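PDB 3MUQ: PBP domain-containing protein from Vibrio parahaemolyticus, which is of unknown function but, as a member of the periplasmic binding protein superfamily, probably captures a small ligand between two lobes. Local coordinates for residues F86-P91 / L105-E110; S170-W175 / L184-Q189; V200-P205 / Q214-F219. All blocks are in the same frame, centred on the assembly; numbering follows the deposited sequence.

Contact 1 (F86-P91 / L105-E110)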
ATOM      1  N   PHE A  86       2.636 -12.318   8.129  1.00 20.60           N
ATOM      2  CA  PHE A  86       2.099 -13.670   8.281  1.00 20.41           C
ATOM      3  C   PHE A  86       2.165 -14.146   9.727  1.00 19.46           C
ATOM      4  O   PHE A  86       3.083 -13.781  10.464  1.00 16.59           O
ATOM      5  CB  PHE A  86       2.836 -14.653   7.365  1.00 18.86           C
ATOM      6  CG  PHE A  86       2.580 -14.423   5.906  1.00 17.16           C
ATOM      7  CD1 PHE A  86       1.448 -14.949   5.295  1.00 23.32           C
ATOM      8  CD2 PHE A  86       3.465 -13.669   5.145  1.00 19.45           C
ATOM      9  CE1 PHE A  86       1.195 -14.731   3.953  1.00 21.35           C
ATOM     10  CE2 PHE A  86       3.222 -13.439   3.788  1.00 21.15           C
ATOM     11  CZ  PHE A  86       2.081 -13.971   3.193  1.00 23.49           C
ATOM     12  N   VAL A  87       1.183 -14.947  10.136  1.00 12.89           N
ATOM     13  CA  VAL A  87       1.174 -15.513  11.482  1.00 17.96           C
ATOM     14  C   VAL A  87       0.849 -16.999  11.421  1.00 17.26           C
ATOM     15  O   VAL A  87       0.238 -17.462  10.459  1.00 17.23           O
ATOM     16  CB  VAL A  87       0.153 -14.810  12.406  1.00 18.91           C
ATOM     17  CG1 VAL A  87       0.464 -13.306  12.514  1.00 16.51           C
ATOM     18  CG2 VAL A  87      -1.276 -15.042  11.909  1.00 14.94           C
ATOM     19  N   ILE A  88       1.265 -17.738  12.445  1.00 14.68           N
ATOM     20  CA  ILE A  88       0.958 -19.154  12.533  1.00 13.79           C
ATOM     21  C   ILE A  88      -0.155 -19.302  13.556  1.00 17.80           C
ATOM     22  O   ILE A  88      -0.003 -18.923  14.715  1.00 19.67           O
ATOM     23  CB  ILE A  88       2.157 -20.012  13.010  1.00 17.56           C
ATOM     24  CG1 ILE A  88       3.390 -19.804  12.132  1.00 15.43           C
ATOM     25  CG2 ILE A  88       1.753 -21.507  13.081  1.00 15.36           C
ATOM     26  CD1 ILE A  88       3.154 -20.038  10.618  1.00 20.88           C
ATOM     27  N   VAL A  89      -1.289 -19.828  13.122  1.00 18.38           N
ATOM     28  CA  VAL A  89      -2.403 -20.028  14.028  1.00 16.75           C
ATOM     29  C   VAL A  89      -2.645 -21.523  14.234  1.00 23.58           C
ATOM     30  O   VAL A  89      -2.224 -22.349  13.420  1.00 21.06           O
ATOM     31  CB  VAL A  89      -3.668 -19.343  13.505  1.00 20.60           C
ATOM     32  CG1 VAL A  89      -3.338 -17.881  13.092  1.00 17.13           C
ATOM     33  CG2 VAL A  89      -4.257 -20.130  12.352  1.00 15.42           C
ATOM     34  N   GLY A  90      -3.297 -21.866  15.339  1.00 18.24           N
ATOM     35  CA  GLY A  90      -3.575 -23.254  15.655  1.00 15.26           C
ATOM     36  C   GLY A  90      -4.491 -23.370  16.856  1.00 19.62           C
ATOM     37  O   GLY A  90      -5.013 -22.370  17.335  1.00 19.92           O
ATOM     38  N   PRO A  91      -4.693 -24.600  17.354  1.00 21.04           N
ATOM     39  CA  PRO A  91      -5.632 -24.780  18.463  1.00 17.53           C
ATOM     40  C   PRO A  91      -5.064 -24.107  19.696  1.00 22.81           C
ATOM     41  O   PRO A  91      -3.844 -24.116  19.893  1.00 20.86           O
ATOM     42  CB  PRO A  91      -5.668 -26.305  18.659  1.00 20.22           C
ATOM     43  CG  PRO A  91      -5.191 -26.879  17.341  1.00 23.10           C
ATOM     44  CD  PRO A  91      -4.179 -25.878  16.833  1.00 17.54           C
ATOM     45  N   LEU A 105      11.047 -21.773  11.225  1.00 29.13           N
ATOM     46  CA  LEU A 105      11.540 -23.041  10.695  1.00 28.89           C
ATOM     47  C   LEU A 105      11.475 -24.142  11.771  1.00 29.22           C
ATOM     48  O   LEU A 105      11.120 -25.279  11.473  1.00 28.13           O
ATOM     49  CB  LEU A 105      12.943 -22.899  10.097  1.00 29.08           C
ATOM     50  CG  LEU A 105      13.114 -21.896   8.951  1.00 30.28           C
ATOM     51  CD1 LEU A 105      14.487 -22.074   8.342  1.00 35.85           C
ATOM     52  CD2 LEU A 105      12.051 -22.053   7.869  1.00 27.07           C
ATOM     53  N   ASP A 106      11.785 -23.798  13.021  1.00 23.86           N
ATOM     54  CA  ASP A 106      11.553 -24.719  14.134  1.00 24.92           C
ATOM     55  C   ASP A 106      10.075 -25.109  14.232  1.00 26.08           C
ATOM     56  O   ASP A 106       9.732 -26.278  14.469  1.00 29.43           O
ATOM     57  CB  ASP A 106      12.009 -24.107  15.462  1.00 29.73           C
ATOM     58  CG  ASP A 106      13.518 -23.979  15.555  1.00 42.50           C
ATOM     59  OD1 ASP A 106      14.220 -24.667  14.774  1.00 39.93           O
ATOM     60  OD2 ASP A 106      14.001 -23.190  16.402  1.00 46.54           O
ATOM     61  N   VAL A 107       9.201 -24.129  14.051  1.00 17.51           N
ATOM     62  CA  VAL A 107       7.771 -24.390  14.100  1.00 17.43           C
ATOM     63  C   VAL A 107       7.354 -25.406  13.025  1.00 17.90           C
ATOM     64  O   VAL A 107       6.677 -26.393  13.321  1.00 22.76           O
ATOM     65  CB  VAL A 107       6.926 -23.090  13.997  1.00 22.48           C
ATOM     66  CG1 VAL A 107       5.465 -23.436  13.864  1.00 18.94           C
ATOM     67  CG2 VAL A 107       7.156 -22.188  15.231  1.00 18.71           C
ATOM     68  N   PHE A 108       7.768 -25.183  11.784  1.00 22.36           N
ATOM     69  CA  PHE A 108       7.434 -26.125  10.711  1.00 25.47           C
ATOM     70  C   PHE A 108       7.971 -27.532  10.990  1.00 24.94           C
ATOM     71  O   PHE A 108       7.237 -28.514  10.895  1.00 21.75           O
ATOM     72  CB  PHE A 108       7.905 -25.601   9.348  1.00 24.01           C
ATOM     73  CG  PHE A 108       6.937 -24.642   8.701  1.00 23.77           C
ATOM     74  CD1 PHE A 108       6.394 -23.593   9.427  1.00 31.37           C
ATOM     75  CD2 PHE A 108       6.569 -24.789   7.369  1.00 23.94           C
ATOM     76  CE1 PHE A 108       5.495 -22.706   8.832  1.00 34.71           C
ATOM     77  CE2 PHE A 108       5.682 -23.907   6.765  1.00 26.03           C
ATOM     78  CZ  PHE A 108       5.142 -22.871   7.493  1.00 32.53           C
ATOM     79  N   LYS A 109       9.238 -27.619  11.380  1.00 21.90           N
ATOM     80  CA  LYS A 109       9.857 -28.910  11.650  1.00 29.01           C
ATOM     81  C   LYS A 109       9.113 -29.665  12.747  1.00 28.03           C
ATOM     82  O   LYS A 109       8.872 -30.865  12.630  1.00 26.68           O
ATOM     83  CB  LYS A 109      11.323 -28.724  12.046  1.00 35.60           C
ATOM     84  CG  LYS A 109      12.211 -28.281  10.906  1.00 43.64           C
ATOM     85  CD  LYS A 109      13.572 -27.807  11.388  1.00 48.16           C
ATOM     86  CE  LYS A 109      14.356 -27.181  10.243  1.00 53.28           C
ATOM     87  NZ  LYS A 109      15.630 -26.562  10.695  1.00 60.89           N
ATOM     88  N   GLU A 110       8.755 -28.942  13.807  1.00 24.95           N
ATOM     89  CA  GLU A 110       8.073 -29.509  14.963  1.00 21.38           C
ATOM     90  C   GLU A 110       6.681 -30.031  14.574  1.00 23.88           C
ATOM     91  O   GLU A 110       6.271 -31.118  14.976  1.00 24.14           O
ATOM     92  CB  GLU A 110       7.960 -28.427  16.041  1.00 28.00           C
ATOM     93  CG  GLU A 110       7.655 -28.901  17.450  1.00 46.45           C
ATOM     94  CD  GLU A 110       8.385 -28.067  18.502  1.00 68.36           C
ATOM     95  OE1 GLU A 110       7.919 -28.021  19.666  1.00 74.29           O
ATOM     96  OE2 GLU A 110       9.430 -27.460  18.161  1.00 73.57           O
TER
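Ile-88 meets Val-107 and Phe-108 where strand 78-90 is packed by helix 104-113, a helix-on-sheet layer of the kind from which each lobe of a periplasmic binding protein is built. The side chains of the strand show how alternation selects who takes part. Phe-86 stands on the same face as Ile-88, but its side chain touches Met-169, and Thr-127 and Lys-130 of helix 126-138, whereas Val-87 and Val-89 turn to the other face, against Ile-186 and Thr-168 of the neighbouring strands. Ile-88, between the two valines, directs its side chain at the helix, and its two branches divide the work. CG1 sits beside the backbone N (chi1 -55°), leaving CG2 to meet Val-107 and sending CD1 to Phe-108.

The two backbones stay well apart, the CA atoms of Ile-88 and Val-107 being 8.7 Å from each other. Ile-98 and Phe-188 help to fill the layer by touching both of these residues, and Phe-108 also meets the ring of Trp-135. The side chains of Ile-88 and Phe-108 cross at a slant. The methyl groups Ile-88 CG2 and Val-107 CG1 are 4.3 Å apart, while Ile-88 CD1 reaches the rim of the phenyl ring near its plane, 4.0 Å from Phe-108 CE1.

Contact 2 (S170-W175 / L184-Q189)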
ATOM      1  N   SER A 170      -1.313 -17.936   8.050  1.00 16.76           N
ATOM      2  CA  SER A 170      -2.271 -16.996   7.467  1.00 14.09           C
ATOM      3  C   SER A 170      -1.693 -15.603   7.374  1.00 19.30           C
ATOM      4  O   SER A 170      -0.848 -15.233   8.187  1.00 16.14           O
ATOM      5  CB  SER A 170      -3.506 -16.918   8.355  1.00 16.90           C
ATOM      6  OG  SER A 170      -4.476 -16.043   7.810  1.00 15.64           O
ATOM      7  N   ASP A 171      -2.154 -14.806   6.411  1.00 12.15           N
ATOM      8  CA  ASP A 171      -1.844 -13.388   6.475  1.00 14.98           C
ATOM      9  C   ASP A 171      -2.634 -12.864   7.664  1.00 17.85           C
ATOM     10  O   ASP A 171      -3.717 -13.374   7.957  1.00 20.90           O
ATOM     11  CB  ASP A 171      -2.282 -12.668   5.211  1.00 13.64           C
ATOM     12  CG  ASP A 171      -3.780 -12.685   5.042  1.00 25.34           C
ATOM     13  OD1 ASP A 171      -4.308 -13.674   4.476  1.00 22.08           O
ATOM     14  OD2 ASP A 171      -4.427 -11.714   5.487  1.00 20.55           O
ATOM     15  N   ARG A 172      -2.111 -11.864   8.366  1.00 13.60           N
ATOM     16  CA  ARG A 172      -2.819 -11.363   9.542  1.00 14.28           C
ATOM     17  C   ARG A 172      -4.220 -10.818   9.225  1.00 14.55           C
ATOM     18  O   ARG A 172      -5.145 -10.930  10.033  1.00 19.12           O
ATOM     19  CB  ARG A 172      -2.003 -10.289  10.273  1.00 11.96           C
ATOM     20  CG  ARG A 172      -2.521 -10.025  11.707  1.00 16.43           C
ATOM     21  CD  ARG A 172      -1.734  -8.915  12.434  1.00 15.05           C
ATOM     22  NE  ARG A 172      -0.287  -9.127  12.387  1.00 19.11           N
ATOM     23  CZ  ARG A 172       0.409  -9.701  13.364  1.00 18.19           C
ATOM     24  NH1 ARG A 172      -0.216 -10.115  14.458  1.00 20.07           N
ATOM     25  NH2 ARG A 172       1.722  -9.878  13.241  1.00 19.52           N
ATOM     26  N   GLY A 173      -4.370 -10.197   8.063  1.00 16.83           N
ATOM     27  CA  GLY A 173      -5.661  -9.636   7.684  1.00 14.25           C
ATOM     28  C   GLY A 173      -6.808 -10.641   7.674  1.00 19.03           C
ATOM     29  O   GLY A 173      -7.902 -10.378   8.197  1.00 15.49           O
ATOM     30  N   THR A 174      -6.583 -11.788   7.046  1.00 13.11           N
ATOM     31  CA  THR A 174      -7.662 -12.749   6.923  1.00 19.50           C
ATOM     32  C   THR A 174      -7.948 -13.300   8.314  1.00 17.82           C
ATOM     33  O   THR A 174      -9.107 -13.478   8.703  1.00 17.47           O
ATOM     34  CB  THR A 174      -7.334 -13.873   5.917  1.00 14.33           C
ATOM     35  OG1 THR A 174      -6.851 -13.280   4.708  1.00 20.67           O
ATOM     36  CG2 THR A 174      -8.603 -14.692   5.599  1.00 14.21           C
ATOM     37  N   TRP A 175      -6.883 -13.512   9.076  1.00 15.72           N
ATOM     38  CA  TRP A 175      -7.009 -13.980  10.460  1.00 15.79           C
ATOM     39  C   TRP A 175      -7.917 -13.074  11.288  1.00 17.80           C
ATOM     40  O   TRP A 175      -8.793 -13.554  11.991  1.00 22.82           O
ATOM     41  CB  TRP A 175      -5.638 -14.052  11.139  1.00 15.53           C
ATOM     42  CG  TRP A 175      -5.770 -14.092  12.636  1.00 13.17           C
ATOM     43  CD1 TRP A 175      -5.388 -13.129  13.527  1.00 21.39           C
ATOM     44  CD2 TRP A 175      -6.379 -15.129  13.401  1.00 17.51           C
ATOM     45  NE1 TRP A 175      -5.705 -13.522  14.811  1.00 19.26           N
ATOM     46  CE2 TRP A 175      -6.315 -14.745  14.758  1.00 19.89           C
ATOM     47  CE3 TRP A 175      -6.961 -16.359  13.073  1.00 21.81           C
ATOM     48  CZ2 TRP A 175      -6.815 -15.545  15.786  1.00 20.78           C
ATOM     49  CZ3 TRP A 175      -7.454 -17.152  14.094  1.00 28.55           C
ATOM     50  CH2 TRP A 175      -7.371 -16.743  15.436  1.00 25.68           C
ATOM     51  N   LEU A 184      -9.365 -21.050  17.108  1.00 16.60           N
ATOM     52  CA  LEU A 184      -7.924 -21.053  16.945  1.00 16.73           C
ATOM     53  C   LEU A 184      -7.399 -19.775  17.588  1.00 15.76           C
ATOM     54  O   LEU A 184      -8.177 -18.870  17.890  1.00 23.71           O
ATOM     55  CB  LEU A 184      -7.570 -21.020  15.451  1.00 15.12           C
ATOM     56  CG  LEU A 184      -8.161 -22.086  14.517  1.00 15.69           C
ATOM     57  CD1 LEU A 184      -7.972 -21.666  13.052  1.00 15.54           C
ATOM     58  CD2 LEU A 184      -7.544 -23.444  14.788  1.00 17.44           C
ATOM     59  N   GLU A 185      -6.087 -19.706  17.757  1.00 18.89           N
ATOM     60  CA  GLU A 185      -5.391 -18.503  18.218  1.00 23.72           C
ATOM     61  C   GLU A 185      -4.140 -18.321  17.377  1.00 20.68           C
ATOM     62  O   GLU A 185      -3.683 -19.267  16.725  1.00 19.41           O
ATOM     63  CB  GLU A 185      -4.918 -18.674  19.660  1.00 30.29           C
ATOM     64  CG  GLU A 185      -5.910 -18.334  20.726  1.00 46.86           C
ATOM     65  CD  GLU A 185      -5.345 -18.567  22.131  1.00 60.19           C
ATOM     66  OE1 GLU A 185      -4.270 -19.210  22.269  1.00 54.04           O
ATOM     67  OE2 GLU A 185      -5.988 -18.103  23.101  1.00 71.42           O
ATOM     68  N   ILE A 186      -3.561 -17.123  17.421  1.00 19.33           N
ATOM     69  CA  ILE A 186      -2.206 -16.922  16.931  1.00 17.32           C
ATOM     70  C   ILE A 186      -1.251 -17.601  17.908  1.00 22.89           C
ATOM     71  O   ILE A 186      -1.255 -17.302  19.106  1.00 23.30           O
ATOM     72  CB  ILE A 186      -1.857 -15.434  16.835  1.00 22.02           C
ATOM     73  CG1 ILE A 186      -2.687 -14.750  15.744  1.00 24.47           C
ATOM     74  CG2 ILE A 186      -0.359 -15.243  16.564  1.00 19.41           C
ATOM     75  CD1 ILE A 186      -2.507 -13.248  15.729  1.00 21.52           C
ATOM     76  N   LEU A 187      -0.435 -18.526  17.416  1.00 19.21           N
ATOM     77  CA  LEU A 187       0.437 -19.263  18.317  1.00 17.36           C
ATOM     78  C   LEU A 187       1.890 -18.887  18.119  1.00 23.37           C
ATOM     79  O   LEU A 187       2.705 -19.096  19.010  1.00 27.86           O
ATOM     80  CB  LEU A 187       0.266 -20.780  18.158  1.00 19.86           C
ATOM     81  CG  LEU A 187      -1.064 -21.393  18.584  1.00 20.83           C
ATOM     82  CD1 LEU A 187      -1.043 -22.869  18.294  1.00 18.57           C
ATOM     83  CD2 LEU A 187      -1.329 -21.136  20.065  1.00 22.11           C
ATOM     84  N   PHE A 188       2.219 -18.349  16.951  1.00 19.27           N
ATOM     85  CA  PHE A 188       3.593 -17.928  16.707  1.00 23.63           C
ATOM     86  C   PHE A 188       3.671 -16.802  15.686  1.00 26.52           C
ATOM     87  O   PHE A 188       3.036 -16.862  14.631  1.00 26.10           O
ATOM     88  CB  PHE A 188       4.441 -19.113  16.248  1.00 25.89           C
ATOM     89  CG  PHE A 188       5.861 -18.753  15.936  1.00 24.42           C
ATOM     90  CD1 PHE A 188       6.835 -18.814  16.920  1.00 27.16           C
ATOM     91  CD2 PHE A 188       6.221 -18.351  14.665  1.00 23.80           C
ATOM     92  CE1 PHE A 188       8.154 -18.489  16.637  1.00 29.89           C
ATOM     93  CE2 PHE A 188       7.539 -18.017  14.371  1.00 28.80           C
ATOM     94  CZ  PHE A 188       8.507 -18.092  15.363  1.00 28.06           C
ATOM     95  N   GLN A 189       4.443 -15.771  16.006  1.00 28.97           N
ATOM     96  CA  GLN A 189       4.611 -14.641  15.093  1.00 34.82           C
ATOM     97  C   GLN A 189       5.950 -13.930  15.290  1.00 39.72           C
ATOM     98  O   GLN A 189       6.206 -12.889  14.681  1.00 46.00           O
ATOM     99  CB  GLN A 189       3.441 -13.644  15.204  1.00 29.51           C
ATOM    100  CG  GLN A 189       3.230 -13.043  16.591  1.00 26.67           C
ATOM    101  CD  GLN A 189       2.092 -12.040  16.621  1.00 31.01           C
ATOM    102  OE1 GLN A 189       1.948 -11.217  15.709  1.00 29.61           O
ATOM    103  NE2 GLN A 189       1.271 -12.103  17.672  1.00 28.26           N
TER
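Trp-175 and Ile-186 form the apolar half of this contact, Arg-172 and Gln-189 the polar half. Ile-186 lies over one face of the indole: its CG1 is 3.8 Å from the centroid of the five-membered ring of Trp-175, 29° off the ring normal, a CH-pi contact displaced toward the rim. Its CD1 continues past the pyrrole side, 3.6 Å from Trp-175 CD1. The benzo end of the indole runs along the backbone of the other segment, with Leu-184 O in the ring plane 3.3 Å from Trp-175 CH2, and Leu-184 CB packing 4.1 Å from Trp-175 CZ3. The indole gets there because CG is anti to the backbone N (chi1 162°), which throws the ring off the helix toward the strand.

Arg-172 grips a single oxygen end-on: NH1 and NH2 donate to Gln-189 OE1 at 2.7 and 2.8 Å. The oxygen lies in the guanidinium plane, and the NH2 bond runs almost straight out from the amide carbonyl (C=O...N 166°), with the two flat groups nearly coplanar. The stronger polar partner of the arginine is Asp-85, whose OD2 forms a salt bridge with NE; Asp-221 of the second subunit makes only a long, weak ion pair.

Further out, Asp-171 caps the helix, OD2 accepting from Thr-174 N at 2.7 Å and OD1 from Thr-174 OG1. On the strand side, Leu-187 and Phe-188 both face Ile-88 in a classic beta bulge. The whole is a beta-alpha-beta crossover: strands 168-171 and 185-188 run parallel, joined through helix 172-178, with antiparallel strand 78-90 between them, consistent with a periplasmic binding protein lobe.

Contact 3 (V200-P205 / Q214-F219)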
ATOM      1  N   VAL A 200      10.074  -0.647  -3.967  1.00 14.45           N
ATOM      2  CA  VAL A 200      10.526  -0.491  -5.331  1.00 17.83           C
ATOM      3  C   VAL A 200      11.290   0.825  -5.353  1.00 17.85           C
ATOM      4  O   VAL A 200      10.803   1.855  -4.845  1.00 14.01           O
ATOM      5  CB  VAL A 200       9.334  -0.486  -6.328  1.00 13.50           C
ATOM      6  CG1 VAL A 200       8.282   0.508  -5.886  1.00 18.72           C
ATOM      7  CG2 VAL A 200       9.814  -0.148  -7.742  1.00 18.11           C
ATOM      8  N   ILE A 201      12.502   0.781  -5.900  1.00 11.85           N
ATOM      9  CA  ILE A 201      13.385   1.942  -5.896  1.00 12.04           C
ATOM     10  C   ILE A 201      14.011   2.156  -7.269  1.00 15.83           C
ATOM     11  O   ILE A 201      14.556   1.226  -7.876  1.00 15.48           O
ATOM     12  CB  ILE A 201      14.512   1.762  -4.859  1.00 15.18           C
ATOM     13  CG1 ILE A 201      13.919   1.307  -3.525  1.00 14.09           C
ATOM     14  CG2 ILE A 201      15.334   3.055  -4.709  1.00 12.29           C
ATOM     15  CD1 ILE A 201      14.969   0.933  -2.475  1.00 15.17           C
ATOM     16  N   LEU A 202      13.940   3.391  -7.743  1.00 16.93           N
ATOM     17  CA  LEU A 202      14.460   3.748  -9.050  1.00 15.72           C
ATOM     18  C   LEU A 202      15.973   3.920  -9.019  1.00 15.90           C
ATOM     19  O   LEU A 202      16.520   4.491  -8.079  1.00 14.46           O
ATOM     20  CB  LEU A 202      13.842   5.065  -9.491  1.00 11.71           C
ATOM     21  CG  LEU A 202      12.318   5.081  -9.453  1.00 16.36           C
ATOM     22  CD1 LEU A 202      11.816   6.449  -9.938  1.00 18.47           C
ATOM     23  CD2 LEU A 202      11.763   3.940 -10.298  1.00 13.93           C
ATOM     24  N   VAL A 203      16.644   3.464 -10.068  1.00 16.91           N
ATOM     25  CA  VAL A 203      18.063   3.746 -10.196  1.00 17.28           C
ATOM     26  C   VAL A 203      18.253   5.246 -10.425  1.00 19.44           C
ATOM     27  O   VAL A 203      17.549   5.860 -11.228  1.00 10.87           O
ATOM     28  CB  VAL A 203      18.716   2.896 -11.300  1.00 18.77           C
ATOM     29  CG1 VAL A 203      20.152   3.367 -11.571  1.00 14.55           C
ATOM     30  CG2 VAL A 203      18.636   1.381 -10.915  1.00 12.43           C
ATOM     31  N   ASN A 204      19.187   5.841  -9.692  1.00 15.55           N
ATOM     32  CA  ASN A 204      19.381   7.286  -9.739  1.00 16.40           C
ATOM     33  C   ASN A 204      19.789   7.782 -11.139  1.00 16.21           C
ATOM     34  O   ASN A 204      20.877   7.474 -11.613  1.00 17.43           O
ATOM     35  CB  ASN A 204      20.430   7.676  -8.711  1.00 13.06           C
ATOM     36  CG  ASN A 204      20.594   9.183  -8.583  1.00 26.06           C
ATOM     37  OD1 ASN A 204      20.121   9.959  -9.425  1.00 23.25           O
ATOM     38  ND2 ASN A 204      21.262   9.606  -7.515  1.00 15.56           N
ATOM     39  N   PRO A 205      18.919   8.561 -11.803  1.00 19.04           N
ATOM     40  CA  PRO A 205      19.225   8.972 -13.183  1.00 22.54           C
ATOM     41  C   PRO A 205      20.394   9.948 -13.240  1.00 25.51           C
ATOM     42  O   PRO A 205      20.970  10.159 -14.298  1.00 22.57           O
ATOM     43  CB  PRO A 205      17.938   9.669 -13.631  1.00 19.93           C
ATOM     44  CG  PRO A 205      17.346  10.194 -12.369  1.00 15.29           C
ATOM     45  CD  PRO A 205      17.642   9.124 -11.336  1.00 15.01           C
ATOM     46  N   GLN A 214      12.266   7.165 -17.358  1.00 23.55           N
ATOM     47  CA  GLN A 214      10.887   7.461 -17.697  1.00 26.17           C
ATOM     48  C   GLN A 214      10.032   6.215 -17.560  1.00 20.39           C
ATOM     49  O   GLN A 214       8.967   6.251 -16.953  1.00 22.44           O
ATOM     50  CB  GLN A 214      10.784   8.005 -19.119  1.00 28.40           C
ATOM     51  CG  GLN A 214       9.354   8.250 -19.560  1.00 44.61           C
ATOM     52  CD  GLN A 214       9.262   8.991 -20.888  1.00 58.69           C
ATOM     53  OE1 GLN A 214      10.016   8.711 -21.823  1.00 55.11           O
ATOM     54  NE2 GLN A 214       8.332   9.944 -20.973  1.00 64.33           N
ATOM     55  N   GLY A 215      10.497   5.113 -18.137  1.00 17.71           N
ATOM     56  CA  GLY A 215       9.779   3.860 -18.039  1.00 19.49           C
ATOM     57  C   GLY A 215       9.752   3.318 -16.619  1.00 16.18           C
ATOM     58  O   GLY A 215       8.730   2.793 -16.166  1.00 17.16           O
ATOM     59  N   ALA A 216      10.876   3.428 -15.915  1.00 17.18           N
ATOM     60  CA  ALA A 216      10.960   2.944 -14.533  1.00 13.81           C
ATOM     61  C   ALA A 216      10.037   3.745 -13.612  1.00 11.99           C
ATOM     62  O   ALA A 216       9.320   3.188 -12.771  1.00 11.26           O
ATOM     63  CB  ALA A 216      12.422   2.996 -14.022  1.00 14.13           C
ATOM     64  N   LYS A 217      10.041   5.060 -13.753  1.00 15.51           N
ATOM     65  CA  LYS A 217       9.123   5.844 -12.940  1.00 14.55           C
ATOM     66  C   LYS A 217       7.643   5.581 -13.292  1.00 16.68           C
ATOM     67  O   LYS A 217       6.784   5.579 -12.417  1.00 17.97           O
ATOM     68  CB  LYS A 217       9.448   7.338 -12.980  1.00 16.76           C
ATOM     69  CG  LYS A 217       8.586   8.096 -11.963  1.00 17.53           C
ATOM     70  CD  LYS A 217       9.043   9.514 -11.748  1.00 29.77           C
ATOM     71  CE  LYS A 217       8.161  10.210 -10.704  1.00 22.67           C
ATOM     72  NZ  LYS A 217       6.762  10.360 -11.199  1.00 20.73           N
ATOM     73  N   ALA A 218       7.337   5.359 -14.567  1.00 16.73           N
ATOM     74  CA  ALA A 218       5.964   4.984 -14.915  1.00 17.17           C
ATOM     75  C   ALA A 218       5.534   3.678 -14.203  1.00 15.85           C
ATOM     76  O   ALA A 218       4.414   3.554 -13.717  1.00 12.47           O
ATOM     77  CB  ALA A 218       5.809   4.852 -16.431  1.00 17.54           C
ATOM     78  N   PHE A 219       6.432   2.707 -14.140  1.00  8.24           N
ATOM     79  CA  PHE A 219       6.115   1.423 -13.522  1.00 15.27           C
ATOM     80  C   PHE A 219       5.886   1.620 -12.032  1.00 14.07           C
ATOM     81  O   PHE A 219       4.923   1.102 -11.468  1.00 14.79           O
ATOM     82  CB  PHE A 219       7.257   0.424 -13.776  1.00 17.02           C
ATOM     83  CG  PHE A 219       6.948  -0.984 -13.357  1.00 16.88           C
ATOM     84  CD1 PHE A 219       5.653  -1.475 -13.421  1.00 16.49           C
ATOM     85  CD2 PHE A 219       7.958  -1.825 -12.927  1.00 14.22           C
ATOM     86  CE1 PHE A 219       5.362  -2.761 -13.047  1.00 13.30           C
ATOM     87  CE2 PHE A 219       7.681  -3.119 -12.547  1.00 17.60           C
ATOM     88  CZ  PHE A 219       6.371  -3.593 -12.610  1.00 18.73           C
TER
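Leu-202 spreads its two methyl groups over the helix surface formed by Ala-216 and Lys-217, and this one leucine carries the contact. CD2 comes down on Ala-216, 3.9 Å from its CB and 3.6 Å from its backbone O, so that it touches the main chain of the helix as well as the methyl group. CD1 goes to the next residue, lying 4.0 Å from Lys-217 CB, close to the point where that side chain leaves the helix. The first torsion carries the fork toward the helix: CG stands anti to the carbonyl carbon, beside the backbone N (chi1 -53°).

The general point is that a small residue on a helix lets a strand come near. The side chain of Ala-216 is a single methyl group, and the CA atoms of Leu-202 and Ala-216 are 6.6 Å apart. The side chains meet through carbon atoms alone, even though a lysine takes part, because Lys-217 contributes just the root of its chain. With CG anti to the backbone N (chi1 -172°) the aliphatic part runs on away from the strand, and a bend at chi4 (-65°) brings NZ to a salt bridge with Asp-221, one turn further along the same helix. Lys-217 also packs on Arg-172 of the second subunit, so the outer side of this helix belongs to the dimer interface.

On the inner side, Leu-202 also touches Tyr-213 and Ser-220 of helix 213-224 and Leu-57 and Val-76, which belong to strands 57-60 and 75-76, both antiparallel to strand 195-203. Ala-216 also touches Leu-57, and Phe-219 meets Phe-28 of helix 20-32, so helix 213-224 is seated against both the sheet and a neighbouring helix.

How the contacts relate
The three contacts follow one another along the chain without overlap. Contacts 1 and 2 are neighbours, centres 10 Å apart, and share strand 78-90: its Val-87 and Ile-88 are hydrogen-bonded to the strands of contact 2 at Ser-170 and Leu-187. Contact 3 lies on the opposite side of the chain's centre, about 38 Å from contact 1 and 35 Å from contact 2, centre to centre. What joins the two ends is the antiparallel pair of long strands 78-90 and 195-203, consistent with the connecting strands of a two-lobed binding protein. Contacts 2 and 3 both touch the second subunit, so both lobes contribute to the dimer.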